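Side-chain contacts in epimerase (Methylomonas sp. DH-1, PDB 7CJ7), which epimerises ketoses at C3 with the help of manganese, acting most strongly on L-ribulose and also on D-ribulose, D-allulose and D-fructose: residues 133-138 with 149-154; 167-172 with 180-185; 94-99 with 106-111. All coordinates share one frame; numbering follows the deposited sequence.

Contact 1 of 3, residues 133-138 with 149-154; sequences AAMQRL and IDLEVV. With MN (manganese (II) ion), chain D; SOL (L-sorbose), chain C.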
ATOM      1  N   ALA A 133       6.830 -21.985  12.940  1.00 10.51           N
ATOM      2  CA  ALA A 133       7.133 -23.431  12.881  1.00 11.29           C
ATOM      3  C   ALA A 133       7.473 -23.805  11.435  1.00 10.50           C
ATOM      4  O   ALA A 133       8.443 -24.553  11.223  1.00  9.71           O
ATOM      5  CB  ALA A 133       5.971 -24.235  13.408  1.00 12.51           C
ATOM      6  N   ALA A 134       6.692 -23.302  10.476  1.00 10.49           N
ATOM      7  CA  ALA A 134       6.897 -23.582   9.036  1.00  9.84           C
ATOM      8  C   ALA A 134       8.282 -23.091   8.625  1.00 10.17           C
ATOM      9  O   ALA A 134       8.952 -23.772   7.822  1.00 10.64           O
ATOM     10  CB  ALA A 134       5.820 -22.932   8.204  1.00 10.88           C
ATOM     11  N   MET A 135       8.710 -21.932   9.134  1.00  9.79           N
ATOM     12  CA  MET A 135      10.010 -21.359   8.710  1.00  9.76           C
ATOM     13  C   MET A 135      11.148 -22.143   9.373  1.00  9.33           C
ATOM     14  O   MET A 135      12.233 -22.243   8.766  1.00  8.49           O
ATOM     15  CB  MET A 135      10.103 -19.865   9.014  1.00 10.14           C
ATOM     16  CG  MET A 135       9.150 -19.035   8.162  1.00 10.94           C
ATOM     17  SD  MET A 135       9.359 -19.247   6.368  1.00 11.43           S
ATOM     18  CE  MET A 135       8.268 -20.633   6.042  1.00 11.49           C
ATOM     19  N   GLN A 136      10.918 -22.719  10.553  1.00  9.70           N
ATOM     20  CA  GLN A 136      11.903 -23.642  11.158  1.00  9.76           C
ATOM     21  C   GLN A 136      12.060 -24.873  10.268  1.00  9.92           C
ATOM     22  O   GLN A 136      13.209 -25.260  10.011  1.00 10.34           O
ATOM     23  CB  GLN A 136      11.496 -24.022  12.574  1.00 10.40           C
ATOM     24  CG  GLN A 136      11.561 -22.840  13.521  1.00 11.51           C
ATOM     25  CD  GLN A 136      11.000 -23.168  14.879  1.00 12.57           C
ATOM     26  OE1 GLN A 136      10.110 -24.004  15.016  1.00 15.00           O
ATOM     27  NE2 GLN A 136      11.512 -22.494  15.893  1.00 13.43           N
ATOM     28  N   ARG A 137      10.958 -25.489   9.848  1.00  9.89           N
ATOM     29  CA  ARG A 137      11.017 -26.725   9.024  1.00 10.86           C
ATOM     30  C   ARG A 137      11.711 -26.400   7.690  1.00 10.73           C
ATOM     31  O   ARG A 137      12.563 -27.200   7.246  1.00 11.28           O
ATOM     32  CB  ARG A 137       9.618 -27.320   8.831  1.00 11.59           C
ATOM     33  CG  ARG A 137       8.952 -27.775  10.122  1.00 12.63           C
ATOM     34  CD  ARG A 137       7.718 -28.621   9.860  1.00 13.37           C
ATOM     35  NE  ARG A 137       6.671 -27.901   9.147  1.00 13.45           N
ATOM     36  CZ  ARG A 137       5.761 -27.124   9.720  1.00 13.95           C
ATOM     37  NH1 ARG A 137       5.771 -26.936  11.023  1.00 15.73           N
ATOM     38  NH2 ARG A 137       4.844 -26.516   8.988  1.00 14.54           N
ATOM     39  N   LEU A 138      11.370 -25.268   7.071  1.00 10.24           N
ATOM     40  CA  LEU A 138      11.961 -24.867   5.771  1.00  9.91           C
ATOM     41  C   LEU A 138      13.452 -24.577   5.966  1.00  9.30           C
ATOM     42  O   LEU A 138      14.248 -25.056   5.166  1.00  8.89           O
ATOM     43  CB  LEU A 138      11.246 -23.638   5.220  1.00 10.14           C
ATOM     44  CG  LEU A 138      11.893 -23.039   3.972  1.00 10.32           C
ATOM     45  CD1 LEU A 138      11.971 -24.068   2.852  1.00 10.77           C
ATOM     46  CD2 LEU A 138      11.143 -21.801   3.520  1.00 10.77           C
ATOM     47  N   ILE A 149      17.381 -18.847   3.760  1.00  8.55           N
ATOM     48  CA  ILE A 149      16.030 -18.289   3.497  1.00  9.15           C
ATOM     49  C   ILE A 149      15.995 -16.864   4.051  1.00  9.94           C
ATOM     50  O   ILE A 149      16.547 -16.611   5.133  1.00  9.76           O
ATOM     51  CB  ILE A 149      14.907 -19.179   4.047  1.00  9.41           C
ATOM     52  CG1 ILE A 149      14.855 -19.201   5.576  1.00  9.96           C
ATOM     53  CG2 ILE A 149      15.039 -20.578   3.466  1.00 10.84           C
ATOM     54  CD1 ILE A 149      13.635 -19.930   6.112  1.00 10.32           C
ATOM     55  N   ASP A 150      15.393 -15.964   3.286  1.00  9.41           N
ATOM     56  CA  ASP A 150      15.298 -14.528   3.626  1.00  9.48           C
ATOM     57  C   ASP A 150      13.814 -14.162   3.595  1.00  9.04           C
ATOM     58  O   ASP A 150      13.189 -14.262   2.518  1.00  9.50           O
ATOM     59  CB  ASP A 150      16.157 -13.698   2.674  1.00  9.53           C
ATOM     60  CG  ASP A 150      17.512 -14.322   2.389  1.00 10.78           C
ATOM     61  OD1 ASP A 150      18.446 -14.108   3.200  1.00 10.61           O
ATOM     62  OD2 ASP A 150      17.617 -15.040   1.361  1.00 12.80           O
ATOM     63  N   LEU A 151      13.274 -13.777   4.743  1.00  8.98           N
ATOM     64  CA  LEU A 151      11.831 -13.510   4.927  1.00  9.39           C
ATOM     65  C   LEU A 151      11.575 -12.037   4.613  1.00  8.88           C
ATOM     66  O   LEU A 151      12.076 -11.155   5.348  1.00  7.94           O
ATOM     67  CB  LEU A 151      11.457 -13.870   6.365  1.00 10.79           C
ATOM     68  CG  LEU A 151      11.394 -15.366   6.686  1.00 12.35           C
ATOM     69  CD1 LEU A 151      12.745 -16.054   6.578  1.00 15.02           C
ATOM     70  CD2 LEU A 151      10.828 -15.569   8.070  1.00 13.31           C
ATOM     71  N   GLU A 152      10.866 -11.781   3.516  1.00  8.98           N
ATOM     72  CA  GLU A 152      10.638 -10.409   3.021  1.00  8.55           C
ATOM     73  C   GLU A 152       9.510  -9.757   3.826  1.00  8.86           C
ATOM     74  O   GLU A 152       8.364 -10.224   3.760  1.00  8.57           O
ATOM     75  CB  GLU A 152      10.301 -10.406   1.536  1.00  9.47           C
ATOM     76  CG  GLU A 152      10.368  -9.019   0.951  1.00 10.26           C
ATOM     77  CD  GLU A 152      10.058  -8.985  -0.532  1.00 11.57           C
ATOM     78  OE1 GLU A 152       9.649 -10.046  -1.094  1.00 14.43           O
ATOM     79  OE2 GLU A 152      10.237  -7.917  -1.119  1.00 11.56           O
ATOM     80  N   VAL A 153       9.841  -8.678   4.518  1.00  9.27           N
ATOM     81  CA  VAL A 153       8.859  -7.780   5.186  1.00 10.70           C
ATOM     82  C   VAL A 153       8.102  -7.035   4.091  1.00 10.29           C
ATOM     83  O   VAL A 153       8.741  -6.381   3.256  1.00 12.03           O
ATOM     84  CB  VAL A 153       9.587  -6.819   6.136  1.00 11.69           C
ATOM     85  CG1 VAL A 153       8.615  -5.836   6.765  1.00 13.57           C
ATOM     86  CG2 VAL A 153      10.368  -7.598   7.183  1.00 14.04           C
ATOM     87  N   VAL A 154       6.784  -7.142   4.063  1.00  9.59           N
ATOM     88  CA  VAL A 154       6.002  -6.440   3.016  1.00  9.81           C
ATOM     89  C   VAL A 154       4.899  -5.644   3.700  1.00 10.04           C
ATOM     90  O   VAL A 154       4.671  -5.816   4.913  1.00 10.17           O
ATOM     91  CB  VAL A 154       5.447  -7.405   1.955  1.00  9.89           C
ATOM     92  CG1 VAL A 154       6.564  -8.063   1.159  1.00  9.50           C
ATOM     93  CG2 VAL A 154       4.529  -8.442   2.585  1.00  9.96           C
TER
HETATM   94 MN    MN D 302      10.201  -7.260  -3.087  1.00 20.11          MN
HETATM   95  C1  SOL C 301       5.995  -8.287  -3.432  1.00 18.34           C
HETATM   96  O1  SOL C 301       5.405  -7.021  -3.252  1.00 15.98           O
HETATM   97  C2  SOL C 301       7.486  -8.203  -3.495  1.00 16.34           C
HETATM   98  O2  SOL C 301       8.072  -7.243  -3.025  1.00 14.15           O
HETATM   99  C3  SOL C 301       8.244  -9.315  -4.206  1.00 18.35           C
HETATM  100  O3  SOL C 301       9.597  -9.334  -3.811  1.00 13.86           O
HETATM  101  C4  SOL C 301       7.598 -10.674  -3.961  1.00 21.18           C
HETATM  102  O4  SOL C 301       7.625 -10.967  -2.562  1.00 28.39           O
HETATM  103  C5  SOL C 301       8.283 -11.822  -4.706  1.00 24.39           C
HETATM  104  O5  SOL C 301       7.728 -13.063  -4.274  1.00 31.17           O
HETATM  105  C6  SOL C 301       8.153 -11.729  -6.212  1.00 26.53           C
HETATM  106  O6  SOL C 301       8.853 -12.804  -6.844  1.00 23.74           O
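In the beta-alpha-beta unit made of strand 107-112, helix 125-143 and strand 148-152, M135 and L138 on the helix meet I149 and L151 on the strand that follows. Helix 133-138 and strand 149-152 run nearly antiparallel, at 154°, with their axes 10.5 Å apart, and no hydrogen bond crosses the gap. I149 makes two approaches: its CG2 lies 4.0 Å from CG of L138, the two branched chains crossing obliquely, while its CD1 reaches past L138 to the helix backbone, 3.8 Å from O of M135. With CG1 set between the backbone N and the carbonyl carbon (chi1 69°), I149 can direct both branches at the helix. M135 and L151 lie alongside, running opposite ways, CG of M135 touching CD2 of L151 at 3.9 Å. F171 of helix 165-175 packs on both of these residues. From the same strand E152 extends to the active site, its chain straight beyond CG. There OE2 binds manganese at 2.1 Å, and OE1 accepts a hydrogen bond of 2.7 Å from O4 of L-sorbose. This is the xylose isomerase-like TIM barrel plan: helices packed outside the strands, catalytic site at the strands' C-terminal ends, E152 being one metal ligand.

Contact 2 of 3, residues 167-172 with 180-185; sequences EGLAFL and AFLHLD. With MN (manganese (II) ion), chain D.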
ATOM      1  N   GLU A 167       9.500  -5.902  13.447  1.00 11.89           N
ATOM      2  CA  GLU A 167       8.591  -7.058  13.635  1.00 12.61           C
ATOM      3  C   GLU A 167       9.234  -8.314  13.043  1.00 10.45           C
ATOM      4  O   GLU A 167       9.117  -9.391  13.665  1.00 10.49           O
ATOM      5  CB  GLU A 167       7.229  -6.808  12.998  1.00 14.74           C
ATOM      6  CG  GLU A 167       6.412  -5.790  13.746  1.00 18.22           C
ATOM      7  CD  GLU A 167       4.993  -5.674  13.234  1.00 24.48           C
ATOM      8  OE1 GLU A 167       4.775  -5.969  12.027  1.00 26.71           O
ATOM      9  OE2 GLU A 167       4.118  -5.276  14.025  1.00 28.20           O
ATOM     10  N   GLY A 168       9.875  -8.204  11.880  1.00 10.63           N
ATOM     11  CA  GLY A 168      10.541  -9.357  11.249  1.00 10.20           C
ATOM     12  C   GLY A 168      11.647  -9.904  12.140  1.00 10.46           C
ATOM     13  O   GLY A 168      11.833 -11.136  12.190  1.00 11.36           O
ATOM     14  N   LEU A 169      12.386  -9.034  12.821  1.00  9.48           N
ATOM     15  CA  LEU A 169      13.525  -9.464  13.676  1.00 10.20           C
ATOM     16  C   LEU A 169      13.000 -10.209  14.920  1.00 10.59           C
ATOM     17  O   LEU A 169      13.614 -11.209  15.296  1.00 10.34           O
ATOM     18  CB  LEU A 169      14.386  -8.252  14.035  1.00 10.15           C
ATOM     19  CG  LEU A 169      15.188  -7.661  12.877  1.00 10.41           C
ATOM     20  CD1 LEU A 169      15.845  -6.358  13.294  1.00 12.31           C
ATOM     21  CD2 LEU A 169      16.228  -8.648  12.365  1.00  9.94           C
ATOM     22  N   ALA A 170      11.880  -9.784  15.513  1.00 10.57           N
ATOM     23  CA  ALA A 170      11.245 -10.497  16.644  1.00 11.68           C
ATOM     24  C   ALA A 170      10.772 -11.874  16.169  1.00 10.99           C
ATOM     25  O   ALA A 170      10.982 -12.854  16.894  1.00 11.52           O
ATOM     26  CB  ALA A 170      10.109  -9.692  17.205  1.00 11.95           C
ATOM     27  N   PHE A 171      10.188 -11.953  14.974  1.00 11.00           N
ATOM     28  CA  PHE A 171       9.736 -13.222  14.348  1.00 11.04           C
ATOM     29  C   PHE A 171      10.946 -14.150  14.174  1.00 10.41           C
ATOM     30  O   PHE A 171      10.886 -15.326  14.554  1.00  9.95           O
ATOM     31  CB  PHE A 171       9.007 -12.911  13.037  1.00 10.49           C
ATOM     32  CG  PHE A 171       8.409 -14.091  12.317  1.00  9.92           C
ATOM     33  CD1 PHE A 171       9.200 -14.937  11.563  1.00  9.42           C
ATOM     34  CD2 PHE A 171       7.044 -14.316  12.347  1.00 10.58           C
ATOM     35  CE1 PHE A 171       8.648 -16.006  10.881  1.00  9.60           C
ATOM     36  CE2 PHE A 171       6.486 -15.370  11.639  1.00 11.99           C
ATOM     37  CZ  PHE A 171       7.287 -16.204  10.898  1.00 11.08           C
ATOM     38  N   LEU A 172      12.045 -13.626  13.638  1.00  9.82           N
ATOM     39  CA  LEU A 172      13.263 -14.433  13.380  1.00 10.39           C
ATOM     40  C   LEU A 172      13.856 -14.921  14.706  1.00 10.63           C
ATOM     41  O   LEU A 172      14.481 -15.982  14.711  1.00 10.49           O
ATOM     42  CB  LEU A 172      14.254 -13.590  12.585  1.00 11.57           C
ATOM     43  CG  LEU A 172      13.939 -13.488  11.098  1.00 12.03           C
ATOM     44  CD1 LEU A 172      14.823 -12.454  10.436  1.00 13.12           C
ATOM     45  CD2 LEU A 172      14.113 -14.828  10.430  1.00 12.93           C
ATOM     46  N   ALA A 180      18.288 -18.393   8.507  1.00 10.58           N
ATOM     47  CA  ALA A 180      17.073 -17.583   8.289  1.00 10.49           C
ATOM     48  C   ALA A 180      17.408 -16.108   8.531  1.00 10.11           C
ATOM     49  O   ALA A 180      17.925 -15.759   9.603  1.00 11.26           O
ATOM     50  CB  ALA A 180      15.938 -18.060   9.145  1.00 11.01           C
ATOM     51  N   PHE A 181      17.118 -15.269   7.549  1.00  9.80           N
ATOM     52  CA  PHE A 181      17.508 -13.840   7.532  1.00  8.99           C
ATOM     53  C   PHE A 181      16.282 -12.971   7.257  1.00  9.48           C
ATOM     54  O   PHE A 181      15.242 -13.471   6.763  1.00  9.53           O
ATOM     55  CB  PHE A 181      18.575 -13.576   6.465  1.00  9.43           C
ATOM     56  CG  PHE A 181      19.886 -14.261   6.731  1.00  9.17           C
ATOM     57  CD1 PHE A 181      20.106 -15.557   6.288  1.00  9.73           C
ATOM     58  CD2 PHE A 181      20.901 -13.611   7.409  1.00  9.93           C
ATOM     59  CE1 PHE A 181      21.312 -16.192   6.530  1.00 10.13           C
ATOM     60  CE2 PHE A 181      22.104 -14.251   7.652  1.00 10.53           C
ATOM     61  CZ  PHE A 181      22.304 -15.541   7.216  1.00 10.97           C
ATOM     62  N   LEU A 182      16.434 -11.685   7.555  1.00  9.20           N
ATOM     63  CA  LEU A 182      15.462 -10.639   7.174  1.00  9.55           C
ATOM     64  C   LEU A 182      15.733 -10.232   5.723  1.00  8.95           C
ATOM     65  O   LEU A 182      16.901 -10.221   5.278  1.00 10.77           O
ATOM     66  CB  LEU A 182      15.634  -9.453   8.121  1.00 10.66           C
ATOM     67  CG  LEU A 182      14.569  -8.371   8.025  1.00 11.89           C
ATOM     68  CD1 LEU A 182      13.260  -8.882   8.591  1.00 13.70           C
ATOM     69  CD2 LEU A 182      15.019  -7.114   8.749  1.00 10.52           C
ATOM     70  N   HIS A 183      14.672  -9.914   5.010  1.00  8.82           N
ATOM     71  CA  HIS A 183      14.719  -9.385   3.627  1.00  8.49           C
ATOM     72  C   HIS A 183      13.948  -8.065   3.635  1.00  8.81           C
ATOM     73  O   HIS A 183      12.780  -8.080   4.042  1.00  9.14           O
ATOM     74  CB  HIS A 183      14.185 -10.473   2.688  1.00  8.93           C
ATOM     75  CG  HIS A 183      13.940 -10.065   1.278  1.00  9.13           C
ATOM     76  ND1 HIS A 183      13.374 -10.942   0.370  1.00  9.49           N
ATOM     77  CD2 HIS A 183      14.148  -8.903   0.617  1.00  9.39           C
ATOM     78  CE1 HIS A 183      13.244 -10.337  -0.795  1.00  9.75           C
ATOM     79  NE2 HIS A 183      13.723  -9.086  -0.676  1.00 10.19           N
ATOM     80  N   LEU A 184      14.609  -6.954   3.302  1.00  8.87           N
ATOM     81  CA  LEU A 184      13.968  -5.619   3.286  1.00  8.51           C
ATOM     82  C   LEU A 184      13.799  -5.176   1.838  1.00  8.18           C
ATOM     83  O   LEU A 184      14.653  -5.531   0.997  1.00  7.93           O
ATOM     84  CB  LEU A 184      14.799  -4.610   4.076  1.00  8.57           C
ATOM     85  CG  LEU A 184      14.781  -4.794   5.594  1.00  9.21           C
ATOM     86  CD1 LEU A 184      15.694  -3.771   6.242  1.00  9.75           C
ATOM     87  CD2 LEU A 184      13.370  -4.657   6.156  1.00  9.57           C
ATOM     88  N   ASP A 185      12.720  -4.447   1.580  1.00  7.72           N
ATOM     89  CA  ASP A 185      12.325  -3.977   0.228  1.00  8.38           C
ATOM     90  C   ASP A 185      11.941  -2.502   0.351  1.00  8.20           C
ATOM     91  O   ASP A 185      11.002  -2.196   1.110  1.00  8.06           O
ATOM     92  CB  ASP A 185      11.195  -4.855  -0.305  1.00  8.24           C
ATOM     93  CG  ASP A 185      10.697  -4.459  -1.684  1.00  8.68           C
ATOM     94  OD1 ASP A 185      10.667  -3.263  -1.971  1.00  9.17           O
ATOM     95  OD2 ASP A 185      10.336  -5.363  -2.440  1.00  8.41           O
TER
HETATM   96 MN    MN D 302      10.201  -7.260  -3.087  1.00 20.11          MN
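Helix segment 167-172 lies almost antiparallel to strand 180-185, at 168°, with an axis separation of 8.6 Å. The approach is close where G168 faces L182, their CA atoms 6.5 Å apart. There CD1 of L182 rests 3.8 Å from CA of G168, in the space that a CB on the glycine would have to share with this methyl. The other branch of L182 turns to L169, whose CD2 lies 4.1 Å from CD2 of L182, the two leucines crossing at about a right angle. L182 sends CG away from its own backbone N (chi1 -171°), which lets it fork between these two helix residues. One turn on, L172 splits its methyls over the strand: CD2 packs against CB of A180 at 3.9 Å, while CD1 sits over the peptide that joins F181 to L182, 3.4 Å from N of L182. This is the return half of a beta-alpha-beta crossover in the TIM barrel, strand 148-152 being the parallel neighbour of strand 180-185. With L172 cut back to an alanine, that peptide and the methyl of A180 would probably lose their apolar cover from the helix. Strand 180-185 ends at D185, whose OD2 binds manganese at 2.0 Å; its OD1 accepts a hydrogen bond from N of Y187, capping the next helix and helping to fix the carboxylate's rotation.

Contact 3 of 3, residues 94-99 with 106-111; sequences RKATDV and SELCGV. With SOL (L-sorbose), chain C.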
ATOM      1  N   ARG A  94       9.484 -26.839  -0.207  1.00 10.78           N
ATOM      2  CA  ARG A  94      10.495 -27.901  -0.458  1.00 10.95           C
ATOM      3  C   ARG A  94      10.820 -27.928  -1.957  1.00 10.27           C
ATOM      4  O   ARG A  94      12.008 -27.958  -2.310  1.00 10.45           O
ATOM      5  CB  ARG A  94      10.002 -29.256   0.070  1.00 11.94           C
ATOM      6  CG  ARG A  94      10.063 -29.396   1.589  1.00 13.15           C
ATOM      7  CD  ARG A  94       9.990 -30.856   2.003  1.00 15.31           C
ATOM      8  NE  ARG A  94       8.773 -31.479   1.500  1.00 18.20           N
ATOM      9  CZ  ARG A  94       7.610 -31.496   2.146  1.00 20.46           C
ATOM     10  NH1 ARG A  94       7.520 -30.960   3.349  1.00 20.65           N
ATOM     11  NH2 ARG A  94       6.547 -32.064   1.599  1.00 21.81           N
ATOM     12  N   LYS A  95       9.804 -27.885  -2.815  1.00  9.82           N
ATOM     13  CA  LYS A  95      10.000 -27.941  -4.285  1.00 11.16           C
ATOM     14  C   LYS A  95      10.793 -26.707  -4.738  1.00  9.89           C
ATOM     15  O   LYS A  95      11.706 -26.871  -5.577  1.00 10.85           O
ATOM     16  CB  LYS A  95       8.661 -28.031  -5.018  1.00 12.62           C
ATOM     17  CG  LYS A  95       8.778 -28.181  -6.528  1.00 14.66           C
ATOM     18  CD  LYS A  95       9.431 -29.481  -6.958  1.00 17.64           C
ATOM     19  CE  LYS A  95       9.665 -29.547  -8.450  1.00 20.56           C
ATOM     20  NZ  LYS A  95      10.400 -30.776  -8.829  1.00 24.23           N
ATOM     21  N   ALA A  96      10.474 -25.528  -4.199  1.00  9.28           N
ATOM     22  CA  ALA A  96      11.160 -24.260  -4.538  1.00  9.02           C
ATOM     23  C   ALA A  96      12.629 -24.374  -4.126  1.00  9.68           C
ATOM     24  O   ALA A  96      13.506 -24.004  -4.922  1.00 10.10           O
ATOM     25  CB  ALA A  96      10.482 -23.080  -3.888  1.00  9.29           C
ATOM     26  N   THR A  97      12.888 -24.917  -2.939  1.00  9.65           N
ATOM     27  CA  THR A  97      14.265 -25.153  -2.434  1.00  9.59           C
ATOM     28  C   THR A  97      14.999 -26.080  -3.409  1.00  9.28           C
ATOM     29  O   THR A  97      16.150 -25.793  -3.749  1.00  9.53           O
ATOM     30  CB  THR A  97      14.239 -25.709  -1.007  1.00 10.54           C
ATOM     31  OG1 THR A  97      13.553 -24.777  -0.167  1.00 10.58           O
ATOM     32  CG2 THR A  97      15.625 -25.960  -0.467  1.00 11.04           C
ATOM     33  N   ASP A  98      14.347 -27.153  -3.844  1.00 10.05           N
ATOM     34  CA  ASP A  98      14.940 -28.169  -4.750  1.00 11.17           C
ATOM     35  C   ASP A  98      15.317 -27.503  -6.076  1.00 10.63           C
ATOM     36  O   ASP A  98      16.404 -27.790  -6.610  1.00 10.56           O
ATOM     37  CB  ASP A  98      13.977 -29.330  -4.991  1.00 12.67           C
ATOM     38  CG  ASP A  98      13.730 -30.229  -3.784  1.00 15.68           C
ATOM     39  OD1 ASP A  98      14.459 -30.106  -2.773  1.00 15.82           O
ATOM     40  OD2 ASP A  98      12.824 -31.072  -3.881  1.00 18.71           O
ATOM     41  N   VAL A  99      14.436 -26.665  -6.609  1.00  9.97           N
ATOM     42  CA  VAL A  99      14.669 -25.970  -7.903  1.00  9.99           C
ATOM     43  C   VAL A  99      15.870 -25.043  -7.729  1.00  9.54           C
ATOM     44  O   VAL A  99      16.755 -25.054  -8.591  1.00  9.46           O
ATOM     45  CB  VAL A  99      13.427 -25.198  -8.370  1.00 10.89           C
ATOM     46  CG1 VAL A  99      13.756 -24.243  -9.512  1.00 11.80           C
ATOM     47  CG2 VAL A  99      12.322 -26.157  -8.775  1.00 11.67           C
ATOM     48  N   SER A 106      21.639 -19.970  -3.847  1.00 12.87           N
ATOM     49  CA  SER A 106      21.860 -20.098  -2.382  1.00 12.57           C
ATOM     50  C   SER A 106      20.869 -19.245  -1.586  1.00 11.12           C
ATOM     51  O   SER A 106      20.982 -19.247  -0.346  1.00 11.35           O
ATOM     52  CB  SER A 106      23.276 -19.741  -2.036  1.00 13.20           C
ATOM     53  OG  SER A 106      23.605 -18.474  -2.573  1.00 13.03           O
ATOM     54  N   GLU A 107      19.947 -18.527  -2.240  1.00 11.18           N
ATOM     55  CA  GLU A 107      18.985 -17.642  -1.526  1.00 11.21           C
ATOM     56  C   GLU A 107      17.558 -17.908  -2.004  1.00 10.37           C
ATOM     57  O   GLU A 107      17.290 -17.738  -3.210  1.00 10.59           O
ATOM     58  CB  GLU A 107      19.339 -16.170  -1.740  1.00 12.32           C
ATOM     59  CG  GLU A 107      20.747 -15.819  -1.303  1.00 12.83           C
ATOM     60  CD  GLU A 107      20.984 -15.842   0.199  1.00 13.07           C
ATOM     61  OE1 GLU A 107      19.987 -15.803   0.965  1.00 12.69           O
ATOM     62  OE2 GLU A 107      22.174 -15.882   0.607  1.00 14.61           O
ATOM     63  N   LEU A 108      16.689 -18.335  -1.080  1.00 10.08           N
ATOM     64  CA  LEU A 108      15.229 -18.393  -1.306  1.00 10.32           C
ATOM     65  C   LEU A 108      14.610 -17.266  -0.490  1.00  9.98           C
ATOM     66  O   LEU A 108      14.753 -17.284   0.738  1.00  9.26           O
ATOM     67  CB  LEU A 108      14.667 -19.746  -0.868  1.00 11.35           C
ATOM     68  CG  LEU A 108      13.153 -19.862  -1.018  1.00 12.71           C
ATOM     69  CD1 LEU A 108      12.783 -19.824  -2.486  1.00 13.58           C
ATOM     70  CD2 LEU A 108      12.613 -21.120  -0.368  1.00 14.13           C
ATOM     71  N   CYS A 109      14.005 -16.281  -1.150  1.00 11.11           N
ATOM     72  CA  CYS A 109      13.551 -15.046  -0.473  1.00 10.92           C
ATOM     73  C   CYS A 109      12.111 -14.716  -0.874  1.00 10.22           C
ATOM     74  O   CYS A 109      11.471 -15.512  -1.581  1.00  9.47           O
ATOM     75  CB  CYS A 109      14.518 -13.903  -0.757  1.00 11.67           C
ATOM     76  SG  CYS A 109      14.475 -13.315  -2.469  1.00 14.66           S
ATOM     77  N   GLY A 110      11.589 -13.612  -0.355  1.00  9.89           N
ATOM     78  CA  GLY A 110      10.214 -13.183  -0.634  1.00  9.63           C
ATOM     79  C   GLY A 110       9.251 -13.558   0.482  1.00  9.89           C
ATOM     80  O   GLY A 110       9.676 -13.769   1.638  1.00  9.50           O
ATOM     81  N   VAL A 111       7.969 -13.596   0.146  1.00  9.48           N
ATOM     82  CA  VAL A 111       6.882 -13.822   1.127  1.00 10.15           C
ATOM     83  C   VAL A 111       6.674 -15.332   1.237  1.00 10.32           C
ATOM     84  O   VAL A 111       5.682 -15.861   0.701  1.00 11.15           O
ATOM     85  CB  VAL A 111       5.624 -13.033   0.731  1.00 11.28           C
ATOM     86  CG1 VAL A 111       4.508 -13.227   1.750  1.00 12.31           C
ATOM     87  CG2 VAL A 111       5.957 -11.555   0.583  1.00 12.89           C
TER
HETATM   88  C1  SOL C 301       5.995  -8.287  -3.432  1.00 18.34           C
HETATM   89  O1  SOL C 301       5.405  -7.021  -3.252  1.00 15.98           O
HETATM   90  C2  SOL C 301       7.486  -8.203  -3.495  1.00 16.34           C
HETATM   91  O2  SOL C 301       8.072  -7.243  -3.025  1.00 14.15           O
HETATM   92  C3  SOL C 301       8.244  -9.315  -4.206  1.00 18.35           C
HETATM   93  O3  SOL C 301       9.597  -9.334  -3.811  1.00 13.86           O
HETATM   94  C4  SOL C 301       7.598 -10.674  -3.961  1.00 21.18           C
HETATM   95  O4  SOL C 301       7.625 -10.967  -2.562  1.00 28.39           O
HETATM   96  C5  SOL C 301       8.283 -11.822  -4.706  1.00 24.39           C
HETATM   97  O5  SOL C 301       7.728 -13.063  -4.274  1.00 31.17           O
HETATM   98  C6  SOL C 301       8.153 -11.729  -6.212  1.00 26.53           C
HETATM   99  O6  SOL C 301       8.853 -12.804  -6.844  1.00 23.74           O
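L108 meets both A96 and T97, placing one methyl against each of these neighbours on helix 83-102. Its CD1 approaches CB of A96 at 4.2 Å, a light apolar touch, and its CD2 lies 3.8 Å from OG1 of T97, the leucine and threonine side chains crossing at about a right angle. With CG of L108 anti to the backbone N (chi1 178°), the fork reaches out from the strand to the helix. The T97 hydroxyl is engaged within its own helix, hydrogen-bonded to O of L93, which fixes OG1 beside the leucine methyl. Around this small buried patch, L70 of strand 65-72 packs on A96, and L138 and Y141 of helix 125-143 touch T97. Farther along strand 107-112 the chain bends at G110 and V111 and enters the sugar pocket. CG2 of V111 comes within 3.6 Å of O4 of L-sorbose, and CA of G110 stands 3.9 Å from the same oxygen. A CB on G110 would crowd O5 of the sugar and also come too close to the carbonyl O of C109. The whole follows the plan of the TIM barrel, in which a strand packs outward on its preceding helix and carries ligand-lining residues at its C-terminal end.

The three contacts follow one another along the chain as successive helix-strand pairs of one barrel wall, contact 3 first, then contact 1, then contact 2. Strand 148-152 lies between the other two: N of D150 probably bonds to O of L108 (2.9 Å), and N of F181 to O of I149 (2.8 Å). OD2 of D150 lies 2.5 Å from OE1 of E107, consistent with a shared proton, K5 probably offsetting the charge. Contacts 2 and 3, centres about 16 Å apart, meet where ND1 of H183 lies 3.3 Å from N of G110, a probable hydrogen bond. Contacts 1 and 2 supply manganese ligands E152 and D185, joined by H211 and E246; all three contacts reach L-sorbose, contact 2 through D185.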